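Local coordinates for protein peptidase S8 and S53, subtilisin, kexin, sedolisin (Mycobacterium smegmatis, PDB 4KG7) that probably cleaves peptide bonds as a subtilisin-like serine endopeptidase, the mycosin MycP3, of the ESX-3 type VII secretion system, at residues Q67-D73 with A173-S179; A109-G114 with V124-L130; I133-S137 with D157-L161; A203-V209 with L339-V345. All coordinates share one frame; numbering follows the deposited sequence.

Contact 1. Residues Q67-D73 with A173-S179; sequences QTVAVID and ARVINIS
Strands 68-73 and 175-178 run parallel, their axes 21° apart, and the ladder of bonds between them starts where Thr68 O takes Arg174 N (2.9 Å), with a weak second bond from Val175 N. Ala70 then grips the partner strand twice: its N donates to Val175 O, and its O receives Asn177 N almost head-on at 2.8 Å. Ile72 N follows, giving its proton to Asn177 O. Where the strands part, a water lies near Ile72 O and Asp73 OD2 and accepts from Ser179 N. At this centre of the subtilisin fold's parallel sheet, Asp73, last residue of strand 68-73 and predicted charge-relay member, has OD1 bonded to His104 ND1. Ser179 OG is likewise engaged, by Ser319 O. On the sheet face toward helix 150-170, Ile72 holds CG1 anti to its carbonyl carbon (chi1 -61°) and extends CD1 to within 3.5 Å of Ile176 CG2, while Ala70 CB rests 3.8 Å from Ala173 CB. The other face pairs Val69 and Val175 side by side. Just before strand 68-73, Gln67 bends at chi2 and brings OE1 to the edge of the Arg174 guanidinium, accepting from NE at 2.9 Å in a nearly straight bond (165°).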
loop_
_atom_site.group_PDB
_atom_site.type_symbol
_atom_site.label_atom_id
_atom_site.label_comp_id
_atom_site.label_asym_id
_atom_site.label_seq_id
_atom_site.Cartn_x
_atom_site.Cartn_y
_atom_site.Cartn_z
ATOM N N GLN A 67 13.696 11.634 2.265
ATOM C CA GLN A 67 12.836 10.568 2.769
ATOM C C GLN A 67 13.054 9.287 2.008
ATOM O O GLN A 67 13.292 9.318 0.802
ATOM C CB GLN A 67 11.369 10.984 2.674
ATOM C CG GLN A 67 11.053 12.279 3.398
ATOM C CD GLN A 67 11.713 12.381 4.742
ATOM O OE1 GLN A 67 11.400 11.607 5.635
ATOM N NE2 GLN A 67 12.684 13.313 4.880
ATOM N N THR A 68 13.004 8.165 2.726
ATOM C CA THR A 68 13.103 6.847 2.118
ATOM C C THR A 68 11.780 6.125 2.329
ATOM O O THR A 68 11.327 6.003 3.464
ATOM C CB THR A 68 14.232 6.016 2.749
ATOM O OG1 THR A 68 15.493 6.682 2.533
ATOM C CG2 THR A 68 14.301 4.668 2.115
ATOM N N VAL A 69 11.178 5.650 1.251
ATOM C CA VAL A 69 9.929 4.901 1.303
ATOM C C VAL A 69 10.195 3.478 0.868
ATOM O O VAL A 69 10.721 3.243 -0.237
ATOM C CB VAL A 69 8.839 5.509 0.375
ATOM C CG1 VAL A 69 7.541 4.744 0.495
ATOM C CG2 VAL A 69 8.622 7.005 0.647
ATOM N N ALA A 70 9.845 2.525 1.720
ATOM C CA ALA A 70 9.945 1.110 1.334
ATOM C C ALA A 70 8.667 0.682 0.639
ATOM O O ALA A 70 7.588 0.950 1.138
ATOM C CB ALA A 70 10.175 0.232 2.549
ATOM N N VAL A 71 8.812 -0.013 -0.487
ATOM C CA VAL A 71 7.698 -0.553 -1.265
ATOM C C VAL A 71 7.777 -2.070 -1.081
ATOM O O VAL A 71 8.656 -2.725 -1.646
ATOM C CB VAL A 71 7.849 -0.113 -2.738
ATOM C CG1 VAL A 71 6.767 -0.746 -3.605
ATOM C CG2 VAL A 71 7.792 1.397 -2.842
ATOM N N ILE A 72 6.897 -2.586 -0.231
ATOM C CA ILE A 72 6.795 -4.008 0.060
ATOM C C ILE A 72 5.743 -4.520 -0.892
ATOM O O ILE A 72 4.586 -4.247 -0.710
ATOM C CB ILE A 72 6.446 -4.230 1.537
ATOM C CG1 ILE A 72 7.552 -3.634 2.429
ATOM C CG2 ILE A 72 6.216 -5.698 1.797
ATOM C CD1 ILE A 72 7.318 -3.882 3.909
ATOM N N ASP A 73 6.162 -5.193 -1.969
ATOM C CA ASP A 73 5.243 -5.417 -3.089
ATOM C C ASP A 73 5.767 -6.541 -3.976
ATOM O O ASP A 73 6.422 -7.460 -3.499
ATOM C CB ASP A 73 5.047 -4.101 -3.842
ATOM C CG ASP A 73 3.673 -3.951 -4.442
ATOM O OD1 ASP A 73 3.397 -4.672 -5.405
ATOM O OD2 ASP A 73 2.857 -3.091 -3.997
ATOM N N ALA A 173 13.782 3.008 6.343
ATOM C CA ALA A 173 12.544 3.524 5.808
ATOM C C ALA A 173 11.798 4.374 6.807
ATOM O O ALA A 173 11.551 3.927 7.930
ATOM C CB ALA A 173 11.638 2.394 5.350
ATOM N N ARG A 174 11.429 5.576 6.356
ATOM C CA ARG A 174 10.598 6.531 7.073
ATOM C C ARG A 174 9.107 6.303 6.841
ATOM O O ARG A 174 8.267 6.693 7.659
ATOM C CB ARG A 174 10.956 7.938 6.578
ATOM C CG ARG A 174 12.369 8.365 6.902
ATOM C CD ARG A 174 12.410 8.968 8.291
ATOM N NE ARG A 174 12.053 10.383 8.236
ATOM C CZ ARG A 174 11.795 11.171 9.279
ATOM N NH1 ARG A 174 11.787 10.697 10.512
ATOM N NH2 ARG A 174 11.507 12.455 9.066
ATOM N N VAL A 175 8.781 5.731 5.690
ATOM C CA VAL A 175 7.416 5.385 5.306
ATOM C C VAL A 175 7.532 3.992 4.738
ATOM O O VAL A 175 8.484 3.716 3.991
ATOM C CB VAL A 175 6.848 6.362 4.232
ATOM C CG1 VAL A 175 5.433 5.987 3.845
ATOM C CG2 VAL A 175 6.908 7.807 4.728
ATOM N N ILE A 176 6.603 3.099 5.102
ATOM C CA ILE A 176 6.602 1.730 4.606
ATOM C C ILE A 176 5.228 1.512 3.961
ATOM O O ILE A 176 4.190 1.590 4.636
ATOM C CB ILE A 176 6.817 0.735 5.761
ATOM C CG1 ILE A 176 8.223 0.890 6.332
ATOM C CG2 ILE A 176 6.618 -0.697 5.265
ATOM C CD1 ILE A 176 8.493 0.109 7.614
ATOM N N ASN A 177 5.229 1.242 2.663
ATOM C CA ASN A 177 4.030 1.089 1.858
ATOM C C ASN A 177 3.715 -0.380 1.604
ATOM O O ASN A 177 4.566 -1.120 1.085
ATOM C CB ASN A 177 4.193 1.821 0.524
ATOM C CG ASN A 177 2.914 1.815 -0.277
ATOM O OD1 ASN A 177 2.059 2.680 -0.132
ATOM N ND2 ASN A 177 2.752 0.814 -1.103
ATOM N N ILE A 178 2.491 -0.777 1.950
ATOM C CA ILE A 178 2.030 -2.146 1.802
ATOM C C ILE A 178 0.735 -2.103 0.991
ATOM O O ILE A 178 -0.368 -2.045 1.530
ATOM C CB ILE A 178 1.840 -2.837 3.170
ATOM C CG1 ILE A 178 3.082 -2.691 4.056
ATOM C CG2 ILE A 178 1.447 -4.299 3.010
ATOM C CD1 ILE A 178 2.900 -3.087 5.505
ATOM N N SER A 179 0.888 -2.128 -0.342
ATOM C CA SER A 179 -0.261 -2.037 -1.230
ATOM C C SER A 179 -0.951 -3.373 -1.514
ATOM O O SER A 179 -2.091 -3.390 -2.026
ATOM C CB SER A 179 0.142 -1.372 -2.537
ATOM O OG SER A 179 0.294 0.021 -2.379
HETATM O O HOH W 1 3.444 -1.950 -1.653
#

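Contact 2. Residues A109-G114 with V124-L130; sequences AGLIAG and VAPEARL
Leu130 leaves its backbone with CG anti to the carbonyl carbon (chi1 -63°) and chi2 extended, a course that spreads its two methyls against the C-terminal part of helix 104-113. Leu130 CD1 meets Ala109 CB at 3.8 Å; Leu130 CD2 meets the CG2 branch of Ile112, which stands anti to its own backbone N, at the same distance of 3.8 Å. Ala113 CB packs on the branch point, 4.0 Å from Leu130 CG, and also comes within 3.3 Å of Ala125 O. Its methyl is thus held between Leu130 and the Ala125 carbonyl.

Polar contacts are made by the main chain. Leu111 O accepts from Val124 N at 2.9 Å (164° at the hydrogen), and Ile112 O accepts from Ala125 N at 2.9 Å, each donor tilted out of the carbonyl plane. Carbonyls near the helix end are thereby used by the returning chain. Ala125 also begins a type I turn, closed by Ala128 N on Ala125 O, which redirects the chain into the strand, while Pro126 CB lies against Gly114 O.

Together the segments form the return half of the beta-alpha-beta unit of strand 85-90, helix 104-113 and strand 129-134. Ile112 and Leu130 both rest on Val69 and Val71 of strand 68-73, and Leu111 and Val124 face Tyr324 of helix 318-335.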
loop_
_atom_site.group_PDB
_atom_site.type_symbol
_atom_site.label_atom_id
_atom_site.label_comp_id
_atom_site.label_asym_id
_atom_site.label_seq_id
_atom_site.Cartn_x
_atom_site.Cartn_y
_atom_site.Cartn_z
ATOM N N ALA A 109 5.309 2.053 -7.014
ATOM C CA ALA A 109 6.521 2.858 -6.870
ATOM C C ALA A 109 6.409 4.153 -7.684
ATOM O O ALA A 109 6.802 5.238 -7.246
ATOM C CB ALA A 109 7.729 2.035 -7.311
ATOM N N GLY A 110 5.874 4.048 -8.896
ATOM C CA GLY A 110 5.732 5.206 -9.742
ATOM C C GLY A 110 4.855 6.284 -9.144
ATOM O O GLY A 110 5.159 7.479 -9.209
ATOM N N LEU A 111 3.746 5.882 -8.527
ATOM C CA LEU A 111 2.859 6.857 -7.910
ATOM C C LEU A 111 3.542 7.569 -6.752
ATOM O O LEU A 111 3.297 8.745 -6.506
ATOM C CB LEU A 111 1.557 6.215 -7.439
ATOM C CG LEU A 111 0.606 5.761 -8.541
ATOM C CD1 LEU A 111 -0.587 5.094 -7.866
ATOM C CD2 LEU A 111 0.157 6.905 -9.419
ATOM N N ILE A 112 4.361 6.826 -5.999
ATOM C CA ILE A 112 5.026 7.344 -4.810
ATOM C C ILE A 112 6.121 8.336 -5.191
ATOM O O ILE A 112 6.157 9.425 -4.666
ATOM C CB ILE A 112 5.597 6.223 -3.925
ATOM C CG1 ILE A 112 4.446 5.353 -3.423
ATOM C CG2 ILE A 112 6.414 6.827 -2.764
ATOM C CD1 ILE A 112 4.889 4.093 -2.712
ATOM N N ALA A 113 7.009 7.948 -6.103
ATOM C CA ALA A 113 8.219 8.742 -6.349
ATOM C C ALA A 113 8.728 8.593 -7.773
ATOM O O ALA A 113 9.902 8.861 -8.046
ATOM C CB ALA A 113 9.296 8.339 -5.372
ATOM N N GLY A 114 7.841 8.292 -8.719
ATOM C CA GLY A 114 8.206 8.383 -10.133
ATOM C C GLY A 114 8.620 9.807 -10.530
ATOM O O GLY A 114 8.189 10.780 -9.928
ATOM N N VAL A 124 4.218 11.507 -6.462
ATOM C CA VAL A 124 3.881 12.481 -5.415
ATOM C C VAL A 124 5.139 13.138 -4.830
ATOM O O VAL A 124 5.168 14.339 -4.521
ATOM C CB VAL A 124 3.076 11.804 -4.281
ATOM C CG1 VAL A 124 2.821 12.764 -3.125
ATOM C CG2 VAL A 124 1.765 11.271 -4.813
ATOM N N ALA A 125 6.143 12.301 -4.602
ATOM C CA ALA A 125 7.347 12.676 -3.876
ATOM C C ALA A 125 8.585 12.300 -4.699
ATOM O O ALA A 125 9.362 11.421 -4.311
ATOM C CB ALA A 125 7.358 11.948 -2.522
ATOM N N PRO A 126 8.834 13.011 -5.815
ATOM C CA PRO A 126 9.863 12.549 -6.743
ATOM C C PRO A 126 11.283 12.690 -6.190
ATOM O O PRO A 126 12.209 12.089 -6.730
ATOM C CB PRO A 126 9.653 13.426 -7.982
ATOM C CG PRO A 126 8.793 14.539 -7.547
ATOM C CD PRO A 126 8.072 14.160 -6.314
ATOM N N GLU A 127 11.464 13.474 -5.128
ATOM C CA GLU A 127 12.792 13.593 -4.526
ATOM C C GLU A 127 13.019 12.569 -3.403
ATOM O O GLU A 127 14.123 12.491 -2.842
ATOM C CB GLU A 127 13.049 15.023 -4.045
ATOM C CG GLU A 127 13.179 15.995 -5.211
ATOM C CD GLU A 127 13.509 17.399 -4.771
ATOM O OE1 GLU A 127 13.996 17.568 -3.649
ATOM O OE2 GLU A 127 13.306 18.339 -5.555
ATOM N N ALA A 128 12.007 11.775 -3.085
ATOM C CA ALA A 128 12.182 10.673 -2.148
ATOM C C ALA A 128 12.957 9.530 -2.802
ATOM O O ALA A 128 13.043 9.442 -4.019
ATOM C CB ALA A 128 10.838 10.199 -1.642
ATOM N N ARG A 129 13.526 8.668 -1.992
ATOM C CA ARG A 129 14.180 7.466 -2.484
ATOM C C ARG A 129 13.309 6.286 -2.140
ATOM O O ARG A 129 12.582 6.313 -1.162
ATOM C CB ARG A 129 15.545 7.323 -1.846
ATOM C CG ARG A 129 16.548 8.252 -2.502
ATOM C CD ARG A 129 17.942 8.078 -1.944
ATOM N NE ARG A 129 18.031 8.352 -0.502
ATOM C CZ ARG A 129 17.935 7.449 0.480
ATOM N NH1 ARG A 129 17.708 6.162 0.234
ATOM N NH2 ARG A 129 18.064 7.853 1.745
ATOM N N LEU A 130 13.352 5.269 -2.978
ATOM C CA LEU A 130 12.569 4.094 -2.741
ATOM C C LEU A 130 13.476 2.917 -2.440
ATOM O O LEU A 130 14.577 2.833 -2.972
ATOM C CB LEU A 130 11.775 3.737 -4.005
ATOM C CG LEU A 130 10.770 4.798 -4.427
ATOM C CD1 LEU A 130 10.216 4.447 -5.799
ATOM C CD2 LEU A 130 9.678 4.928 -3.396
#

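Contact 3. Residues I133-S137 with D157-L161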
loop_
_atom_site.group_PDB
_atom_site.type_symbol
_atom_site.label_atom_id
_atom_site.label_comp_id
_atom_site.label_asym_id
_atom_site.label_seq_id
_atom_site.Cartn_x
_atom_site.Cartn_y
_atom_site.Cartn_z
ATOM N N ILE A 133 11.283 -4.119 -1.849
ATOM C CA ILE A 133 11.359 -5.453 -1.237
ATOM C C ILE A 133 10.266 -6.280 -1.902
ATOM O O ILE A 133 9.068 -5.971 -1.773
ATOM C CB ILE A 133 11.100 -5.399 0.284
ATOM C CG1 ILE A 133 12.175 -4.553 0.970
ATOM C CG2 ILE A 133 11.088 -6.797 0.885
ATOM C CD1 ILE A 133 11.845 -4.248 2.422
ATOM N N ARG A 134 10.643 -7.304 -2.646
ATOM C CA ARG A 134 9.630 -8.149 -3.248
ATOM C C ARG A 134 9.164 -9.156 -2.203
ATOM O O ARG A 134 9.853 -10.098 -1.866
ATOM C CB ARG A 134 10.080 -8.896 -4.527
ATOM C CG ARG A 134 8.938 -9.771 -5.063
ATOM C CD ARG A 134 9.113 -10.250 -6.481
ATOM N NE ARG A 134 10.175 -11.233 -6.621
ATOM C CZ ARG A 134 10.438 -11.874 -7.748
ATOM N NH1 ARG A 134 9.674 -11.692 -8.815
ATOM N NH2 ARG A 134 11.450 -12.737 -7.793
ATOM N N GLN A 135 7.965 -8.934 -1.695
ATOM C CA GLN A 135 7.390 -9.764 -0.642
ATOM C C GLN A 135 6.419 -10.795 -1.154
ATOM O O GLN A 135 6.178 -11.807 -0.476
ATOM C CB GLN A 135 6.751 -8.853 0.433
ATOM C CG GLN A 135 6.096 -9.565 1.605
ATOM C CD GLN A 135 4.625 -9.887 1.372
ATOM O OE1 GLN A 135 3.945 -9.248 0.547
ATOM N NE2 GLN A 135 4.120 -10.903 2.065
ATOM N N ASN A 136 5.855 -10.566 -2.333
ATOM C CA ASN A 136 4.938 -11.551 -2.900
ATOM C C ASN A 136 4.776 -11.436 -4.374
ATOM O O ASN A 136 5.133 -10.425 -4.977
ATOM C CB ASN A 136 3.573 -11.510 -2.218
ATOM C CG ASN A 136 2.916 -12.915 -2.116
ATOM O OD1 ASN A 136 3.302 -13.949 -2.774
ATOM N ND2 ASN A 136 1.894 -12.968 -1.253
ATOM N N SER A 137 4.283 -12.503 -4.977
ATOM C CA SER A 137 3.905 -12.500 -6.394
ATOM C C SER A 137 2.958 -13.650 -6.611
ATOM O O SER A 137 3.304 -14.777 -6.281
ATOM C CB SER A 137 5.105 -12.687 -7.307
ATOM O OG SER A 137 4.624 -12.970 -8.647
ATOM N N ASP A 157 2.042 -15.789 3.691
ATOM C CA ASP A 157 2.137 -14.385 3.343
ATOM C C ASP A 157 2.407 -13.515 4.567
ATOM O O ASP A 157 3.167 -12.554 4.515
ATOM C CB ASP A 157 0.867 -13.935 2.668
ATOM C CG ASP A 157 1.036 -12.633 2.004
ATOM O OD1 ASP A 157 1.746 -12.584 0.960
ATOM O OD2 ASP A 157 0.484 -11.638 2.529
ATOM N N ALA A 158 1.764 -13.843 5.676
ATOM C CA ALA A 158 1.991 -13.065 6.906
ATOM C C ALA A 158 3.426 -13.247 7.379
ATOM O O ALA A 158 4.013 -12.350 7.984
ATOM C CB ALA A 158 1.022 -13.479 7.997
ATOM N N GLU A 159 3.963 -14.444 7.175
ATOM C CA GLU A 159 5.282 -14.797 7.690
ATOM C C GLU A 159 6.329 -13.968 6.960
ATOM O O GLU A 159 7.231 -13.417 7.585
ATOM C CB GLU A 159 5.520 -16.303 7.538
ATOM C CG GLU A 159 6.762 -16.846 8.243
ATOM C CD GLU A 159 8.074 -16.569 7.505
ATOM O OE1 GLU A 159 8.107 -16.550 6.261
ATOM O OE2 GLU A 159 9.098 -16.426 8.210
ATOM N N THR A 160 6.223 -13.837 5.643
ATOM C CA THR A 160 7.173 -12.999 4.924
ATOM C C THR A 160 6.887 -11.515 5.130
ATOM O O THR A 160 7.833 -10.715 5.189
ATOM C CB THR A 160 7.192 -13.289 3.422
ATOM O OG1 THR A 160 5.871 -13.120 2.899
ATOM C CG2 THR A 160 7.684 -14.690 3.156
ATOM N N LEU A 161 5.609 -11.145 5.273
ATOM C CA LEU A 161 5.294 -9.746 5.437
ATOM C C LEU A 161 5.964 -9.215 6.728
ATOM O O LEU A 161 6.547 -8.111 6.750
ATOM C CB LEU A 161 3.790 -9.505 5.521
ATOM C CG LEU A 161 3.412 -8.033 5.736
ATOM C CD1 LEU A 161 3.981 -7.162 4.653
ATOM C CD2 LEU A 161 1.889 -7.887 5.797
HETATM O O HOH W 2 5.382 -14.236 0.463
HETATM O O HOH W 3 1.218 -9.976 0.538
#
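Direct hydrogen bonds come from the Gln135 amide, which projects from the end of strand 129-134 toward helix 150-170. With CG anti to the backbone N and a bend of -90° at chi2, the chain carries NE2 to the helix surface. There Gln135 NE2 donates to Thr160 OG1 at 2.9 Å; the bond is bent (141° at the hydrogen), and the hydroxyl is tilted from the amide plane. A second, weak bond runs from Gln135 NE2 to Asp157 OD1 at 3.1 Å, the carboxylate lying steeply across the amide with 73° between the planes. The model brings Asn136 ND2 implausibly near the same OD1, whose place is therefore less certain; both the Asn136 approach and the weak bond from Gln135 are best treated as doubtful.

Water makes the next set of links. One molecule donates to Gln135 O at 2.7 Å and pairs with Thr160 OG1, also at 2.7 Å, joining backbone to helix beside the direct bond. Another lies 2.8 Å from Gln135 OE1, between it and the Asp157 carboxylate, whose firmer partner is Thr182, bonded to OD2.

Van der Waals contact is slight: Leu161 CB lies 3.7 Å from Gln135 NE2, and both residues also touch Ile72 of strand 68-73.

The chemistry implies a joint between strand end and helix that is polar and partly hydrated. Both ends of the Gln135 amide have partners, which should limit its rotation.

Contact 4. Residues A203-V209 with L339-V345; sequences ALEKDAV and LTARQVV
This contact lies at the capped amino end of helix 341-350, met by the loop that leads from helix 193-205 into strand 209-213. Asp207, the first residue past the helical conformation and one with positive phi, turns its carboxylate to the new helix, CG anti to the backbone N (chi1 -167°). Asp207 OD1 accepts from Ala341 N at 2.8 Å in an almost straight bond (172°), although the donor comes from above the carboxylate plane. Thr340 occupies the N-cap and forms a capping box with Gln343: Gln343 N donates to Thr340 OG1 at 3.1 Å, and Thr340 N returns a bond to Gln343 OE1. Asp207, a carboxylate at the amino end, would probably be favoured by the helix dipole; its OD2 forms a salt bridge to Arg333 of helix 318-335, with a water close by.

Beyond the cap, apolar packing takes over, as the helix lies against the entry to strand 209-213 of the subtilisin-like sheet. Val209 CG2 touches Ala341 CB at 3.7 Å and Val344 CG1 at 3.8 Å, while its CG1 meets Val345 CG2 at 4.0 Å. The Ala341 methyl also sits 3.6 Å from Ala208 O. At the outer rim the extended Arg342 presents one guanidinium face to Leu204, whose CD2 stands 3.5 Å above the plane, over its centre.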
loop_
_atom_site.group_PDB
_atom_site.type_symbol
_atom_site.label_atom_id
_atom_site.label_comp_id
_atom_site.label_asym_id
_atom_site.label_seq_id
_atom_site.Cartn_x
_atom_site.Cartn_y
_atom_site.Cartn_z
ATOM N N ALA A 203 6.689 0.697 13.660
ATOM C CA ALA A 203 5.937 1.946 13.853
ATOM C C ALA A 203 6.385 2.754 15.050
ATOM O O ALA A 203 6.345 3.969 14.967
ATOM C CB ALA A 203 4.455 1.687 13.936
ATOM N N LEU A 204 6.817 2.097 16.114
ATOM C CA LEU A 204 7.167 2.794 17.358
ATOM C C LEU A 204 8.691 2.915 17.514
ATOM O O LEU A 204 9.264 4.004 17.319
ATOM C CB LEU A 204 6.470 2.112 18.556
ATOM C CG LEU A 204 4.936 2.137 18.537
ATOM C CD1 LEU A 204 4.412 1.647 19.881
ATOM C CD2 LEU A 204 4.363 3.483 18.175
ATOM N N GLU A 205 9.376 1.803 17.749
ATOM C CA GLU A 205 10.807 1.863 17.970
ATOM C C GLU A 205 11.524 2.458 16.773
ATOM O O GLU A 205 12.433 3.287 16.952
ATOM C CB GLU A 205 11.382 0.488 18.252
ATOM C CG GLU A 205 12.893 0.528 18.448
ATOM C CD GLU A 205 13.489 -0.742 19.008
ATOM O OE1 GLU A 205 12.740 -1.571 19.573
ATOM O OE2 GLU A 205 14.736 -0.908 18.913
ATOM N N LYS A 206 11.132 2.063 15.552
ATOM C CA LYS A 206 11.790 2.598 14.362
ATOM C C LYS A 206 11.060 3.804 13.769
ATOM O O LYS A 206 11.549 4.395 12.813
ATOM C CB LYS A 206 12.003 1.521 13.315
ATOM C CG LYS A 206 12.792 0.296 13.808
ATOM C CD LYS A 206 14.197 0.614 14.278
ATOM C CE LYS A 206 15.083 1.091 13.149
ATOM N NZ LYS A 206 16.502 1.327 13.589
ATOM N N ASP A 207 9.907 4.152 14.326
ATOM C CA ASP A 207 9.238 5.416 14.018
ATOM C C ASP A 207 8.852 5.557 12.555
ATOM O O ASP A 207 8.860 6.668 12.010
ATOM C CB ASP A 207 10.103 6.621 14.449
ATOM C CG ASP A 207 9.321 7.948 14.441
ATOM O OD1 ASP A 207 8.200 7.985 14.970
ATOM O OD2 ASP A 207 9.867 8.947 13.924
ATOM N N ALA A 208 8.474 4.447 11.915
ATOM C CA ALA A 208 8.046 4.483 10.511
ATOM C C ALA A 208 6.547 4.656 10.387
ATOM O O ALA A 208 5.803 4.042 11.147
ATOM C CB ALA A 208 8.476 3.208 9.809
ATOM N N VAL A 209 6.122 5.485 9.434
ATOM C CA VAL A 209 4.725 5.549 9.053
ATOM C C VAL A 209 4.432 4.375 8.109
ATOM O O VAL A 209 5.007 4.281 7.025
ATOM C CB VAL A 209 4.400 6.871 8.330
ATOM C CG1 VAL A 209 2.969 6.850 7.811
ATOM C CG2 VAL A 209 4.578 8.030 9.283
ATOM N N LEU A 339 8.699 15.456 13.246
ATOM C CA LEU A 339 7.469 14.797 13.669
ATOM C C LEU A 339 7.680 13.292 13.784
ATOM O O LEU A 339 8.353 12.661 12.952
ATOM C CB LEU A 339 6.317 15.056 12.678
ATOM C CG LEU A 339 5.859 16.515 12.580
ATOM C CD1 LEU A 339 4.710 16.591 11.578
ATOM C CD2 LEU A 339 5.504 17.055 13.973
ATOM N N THR A 340 7.078 12.706 14.809
ATOM C CA THR A 340 7.005 11.230 14.936
ATOM C C THR A 340 5.999 10.667 13.943
ATOM O O THR A 340 5.182 11.391 13.404
ATOM C CB THR A 340 6.562 10.816 16.354
ATOM O OG1 THR A 340 5.214 11.255 16.560
ATOM C CG2 THR A 340 7.481 11.397 17.381
ATOM N N ALA A 341 6.043 9.356 13.765
ATOM C CA ALA A 341 5.094 8.694 12.901
ATOM C C ALA A 341 3.679 8.943 13.399
ATOM O O ALA A 341 2.790 9.177 12.593
ATOM C CB ALA A 341 5.366 7.200 12.824
ATOM N N ARG A 342 3.459 8.925 14.712
ATOM C CA ARG A 342 2.077 9.161 15.198
ATOM C C ARG A 342 1.636 10.575 14.826
ATOM O O ARG A 342 0.477 10.794 14.443
ATOM C CB ARG A 342 1.937 8.992 16.700
ATOM C CG ARG A 342 2.092 7.587 17.234
ATOM C CD ARG A 342 2.030 7.637 18.721
ATOM N NE ARG A 342 1.894 6.367 19.414
ATOM C CZ ARG A 342 2.761 5.883 20.302
ATOM N NH1 ARG A 342 3.880 6.516 20.610
ATOM N NH2 ARG A 342 2.469 4.746 20.910
ATOM N N GLN A 343 2.540 11.538 14.959
ATOM C CA GLN A 343 2.208 12.932 14.628
ATOM C C GLN A 343 1.909 13.057 13.144
ATOM O O GLN A 343 1.009 13.790 12.758
ATOM C CB GLN A 343 3.329 13.887 15.027
ATOM C CG GLN A 343 3.413 14.136 16.514
ATOM C CD GLN A 343 4.622 14.983 16.884
ATOM O OE1 GLN A 343 5.765 14.601 16.627
ATOM N NE2 GLN A 343 4.384 16.133 17.509
ATOM N N VAL A 344 2.643 12.319 12.303
ATOM C CA VAL A 344 2.442 12.399 10.869
ATOM C C VAL A 344 1.089 11.813 10.492
ATOM O O VAL A 344 0.350 12.416 9.703
ATOM C CB VAL A 344 3.572 11.668 10.103
ATOM C CG1 VAL A 344 3.254 11.552 8.616
ATOM C CG2 VAL A 344 4.904 12.376 10.299
ATOM N N VAL A 345 0.753 10.668 11.076
ATOM C CA VAL A 345 -0.540 10.057 10.814
ATOM C C VAL A 345 -1.674 11.004 11.265
ATOM O O VAL A 345 -2.640 11.202 10.566
ATOM C CB VAL A 345 -0.640 8.650 11.454
ATOM C CG1 VAL A 345 -2.084 8.145 11.423
ATOM C CG2 VAL A 345 0.300 7.686 10.733
HETATM O O HOH W 4 5.271 7.414 16.595
HETATM O O HOH W 5 10.667 11.298 15.184
#

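Overall arrangement
Contact 1 lies deepest, and its strands are neighbours of elements used by the others: strand 129-134, used by contacts 2 and 3, bonds along one edge of strand 68-73, while Val209 of contact 4 bonds to Arg174 and Ile176 along the partner strand. Contacts 2 and 3 adjoin in sequence yet have centres about 21 Å apart, at opposite ends of one strand. Contact 2 is wholly buried and contact 1 nearly so; contact 2 combines backbone bonds with apolar packing, whereas contact 3 relies on side-chain amide, hydroxyl and water. Contact 4, farthest from the chain centre at about 17 Å and partly exposed, adds a carboxylate at a capped helix start, distant from the predicted catalytic residues that contact 1 includes.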